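Local coordinates for protein mariner Mos1 transposase (Drosophila mauritiana, PDB 4MDB) that cuts the Mos1 transposon out of DNA and pastes it in elsewhere, working as a homodimer with metal-dependent catalytic domains like this one, at residues I83-L88 / E192-K197. The protein carries 1 engineered substitution. Numbering follows the deposited sequence.
Sequences IYYELL and EWFAAK
Phe194, on the helix 183-196, turns the edge of its ring toward the face of Tyr85, which projects from strand 81-87. The pair is a T-shaped (edge-to-face) stack with centroids 5.4 Å apart and planes at 63°, somewhat tilted from a perfect T. Phe194 CE2 does most of the touching: it lies over the Tyr85 ring nearer its rim than its middle, 3.8 Å from Tyr85 CD1 and 4.0 Å from Tyr85 CE1. Phe194 CD2 follows at 4.1 Å from Tyr85 CE1, and the remaining ring atoms of Phe194 diverge from the tyrosine.

Tyr85 reaches this place with CG set between its backbone N and carbonyl carbon (chi1 79°), its ring lying against Leu73 and Val75 of the neighbouring strand 69-78. Tyrosine suits a partly exposed site here, because its hydroxyl OH hydrogen-bonds Asp191 OD1, about one turn ahead of Phe194, and so ties the ring to the same helix a second time. Phe194, wholly apolar and buried, also packs on Met171 of helix 162-175.

The contact thus joins strand 81-87, outermost within this chain, of the RNase H-like sheet to a helix packed on one of its faces, with the Phe194 side chain about 13 Å from a bound magnesium ion. Between the segments the attraction is dispersive and weakly electrostatic, ring C-H against pi cloud, while Asp191 supplies the directional bond that should limit how far the tyrosine can shift.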
loop_
_atom_site.group_PDB
_atom_site.type_symbol
_atom_site.label_atom_id
_atom_site.label_comp_id
_atom_site.label_asym_id
_atom_site.label_seq_id
_atom_site.Cartn_x
_atom_site.Cartn_y
_atom_site.Cartn_z
ATOM N N ILE A 83 -1.342 6.039 -8.258
ATOM C CA ILE A 83 -0.849 5.579 -9.545
ATOM C C ILE A 83 -1.934 4.827 -10.316
ATOM O O ILE A 83 -2.174 5.058 -11.508
ATOM C CB ILE A 83 0.472 4.795 -9.392
ATOM C CG1 ILE A 83 1.551 5.699 -8.737
ATOM C CG2 ILE A 83 0.993 4.240 -10.719
ATOM C CD1 ILE A 83 2.668 4.955 -8.039
ATOM N N TYR A 84 -2.614 3.884 -9.642
ATOM C CA TYR A 84 -3.457 2.942 -10.276
ATOM C C TYR A 84 -4.360 2.384 -9.216
ATOM O O TYR A 84 -3.951 2.236 -8.090
ATOM C CB TYR A 84 -2.689 1.838 -10.926
ATOM C CG TYR A 84 -3.523 0.782 -11.594
ATOM C CD1 TYR A 84 -4.286 1.101 -12.704
ATOM C CD2 TYR A 84 -3.618 -0.514 -11.113
ATOM C CE1 TYR A 84 -5.018 0.123 -13.381
ATOM C CE2 TYR A 84 -4.325 -1.490 -11.787
ATOM C CZ TYR A 84 -5.042 -1.148 -12.904
ATOM O OH TYR A 84 -5.803 -2.112 -13.490
ATOM N N TYR A 85 -5.612 2.155 -9.524
ATOM C CA TYR A 85 -6.476 1.332 -8.636
ATOM C C TYR A 85 -7.497 0.542 -9.410
ATOM O O TYR A 85 -7.824 0.867 -10.573
ATOM C CB TYR A 85 -7.156 2.202 -7.581
ATOM C CG TYR A 85 -8.383 2.994 -8.029
ATOM C CD1 TYR A 85 -8.263 4.285 -8.528
ATOM C CD2 TYR A 85 -9.663 2.453 -7.907
ATOM C CE1 TYR A 85 -9.384 5.018 -8.915
ATOM C CE2 TYR A 85 -10.788 3.158 -8.323
ATOM C CZ TYR A 85 -10.652 4.441 -8.799
ATOM O OH TYR A 85 -11.758 5.127 -9.222
ATOM N N GLU A 86 -7.943 -0.526 -8.770
ATOM C CA GLU A 86 -9.093 -1.327 -9.271
ATOM C C GLU A 86 -10.127 -1.467 -8.195
ATOM O O GLU A 86 -9.807 -1.580 -6.994
ATOM C CB GLU A 86 -8.612 -2.684 -9.759
ATOM C CG GLU A 86 -7.718 -2.670 -10.977
ATOM C CD GLU A 86 -7.320 -4.045 -11.445
ATOM O OE1 GLU A 86 -7.835 -5.049 -10.844
ATOM O OE2 GLU A 86 -6.424 -4.176 -12.337
ATOM N N LEU A 87 -11.401 -1.446 -8.615
ATOM C CA LEU A 87 -12.504 -1.734 -7.742
ATOM C C LEU A 87 -13.099 -3.041 -8.307
ATOM O O LEU A 87 -13.449 -3.167 -9.523
ATOM C CB LEU A 87 -13.450 -0.562 -7.696
ATOM C CG LEU A 87 -14.576 -0.580 -6.667
ATOM C CD1 LEU A 87 -14.121 -0.322 -5.221
ATOM C CD2 LEU A 87 -15.672 0.378 -7.066
ATOM N N LEU A 88 -13.069 -4.073 -7.496
ATOM C CA LEU A 88 -13.426 -5.395 -7.991
ATOM C C LEU A 88 -14.967 -5.488 -8.001
ATOM O O LEU A 88 -15.659 -4.787 -7.268
ATOM C CB LEU A 88 -12.789 -6.509 -7.164
ATOM C CG LEU A 88 -11.428 -7.151 -7.526
ATOM C CD1 LEU A 88 -10.436 -6.252 -8.213
ATOM C CD2 LEU A 88 -10.754 -7.892 -6.373
ATOM N N GLU A 192 -12.914 11.335 -7.241
ATOM C CA GLU A 192 -12.943 12.695 -6.687
ATOM C C GLU A 192 -12.106 12.860 -5.408
ATOM O O GLU A 192 -11.439 13.858 -5.217
ATOM C CB GLU A 192 -14.361 13.196 -6.349
ATOM C CG GLU A 192 -15.323 13.446 -7.490
ATOM C CD GLU A 192 -16.655 14.004 -6.986
ATOM O OE1 GLU A 192 -16.635 14.981 -6.186
ATOM O OE2 GLU A 192 -17.722 13.466 -7.379
ATOM N N TRP A 193 -12.177 11.851 -4.552
ATOM C CA TRP A 193 -11.593 11.909 -3.235
ATOM C C TRP A 193 -10.084 11.846 -3.442
ATOM O O TRP A 193 -9.343 12.628 -2.870
ATOM C CB TRP A 193 -12.095 10.730 -2.344
ATOM C CG TRP A 193 -11.577 10.821 -0.892
ATOM C CD1 TRP A 193 -12.109 11.563 0.150
ATOM C CD2 TRP A 193 -10.386 10.207 -0.357
ATOM N NE1 TRP A 193 -11.319 11.443 1.261
ATOM C CE2 TRP A 193 -10.255 10.629 0.975
ATOM C CE3 TRP A 193 -9.407 9.385 -0.900
ATOM C CZ2 TRP A 193 -9.210 10.176 1.813
ATOM C CZ3 TRP A 193 -8.330 9.005 -0.080
ATOM C CH2 TRP A 193 -8.282 9.367 1.243
ATOM N N PHE A 194 -9.641 10.935 -4.275
ATOM C CA PHE A 194 -8.178 10.853 -4.550
ATOM C C PHE A 194 -7.622 12.167 -5.119
ATOM O O PHE A 194 -6.554 12.660 -4.754
ATOM C CB PHE A 194 -7.834 9.689 -5.490
ATOM C CG PHE A 194 -7.974 8.295 -4.883
ATOM C CD1 PHE A 194 -7.537 8.011 -3.583
ATOM C CD2 PHE A 194 -8.430 7.256 -5.657
ATOM C CE1 PHE A 194 -7.649 6.725 -3.085
ATOM C CE2 PHE A 194 -8.561 5.953 -5.153
ATOM C CZ PHE A 194 -8.155 5.696 -3.881
ATOM N N ALA A 195 -8.414 12.790 -5.980
ATOM C CA ALA A 195 -7.910 13.904 -6.789
ATOM C C ALA A 195 -7.953 15.182 -5.999
ATOM O O ALA A 195 -7.166 16.115 -6.230
ATOM C CB ALA A 195 -8.780 14.016 -8.020
ATOM N N ALA A 196 -8.816 15.204 -5.004
ATOM C CA ALA A 196 -8.982 16.355 -4.133
ATOM C C ALA A 196 -7.879 16.528 -3.086
ATOM O O ALA A 196 -7.699 17.607 -2.546
ATOM C CB ALA A 196 -10.351 16.346 -3.455
ATOM N N LYS A 197 -7.165 15.443 -2.774
ATOM C CA LYS A 197 -6.013 15.516 -1.891
ATOM C C LYS A 197 -4.889 16.123 -2.651
ATOM O O LYS A 197 -4.608 15.665 -3.762
ATOM C CB LYS A 197 -5.545 14.079 -1.524
ATOM C CG LYS A 197 -6.577 13.370 -0.681
ATOM C CD LYS A 197 -6.785 14.023 0.657
ATOM C CE LYS A 197 -7.487 13.047 1.600
ATOM N NZ LYS A 197 -7.934 13.713 2.847
#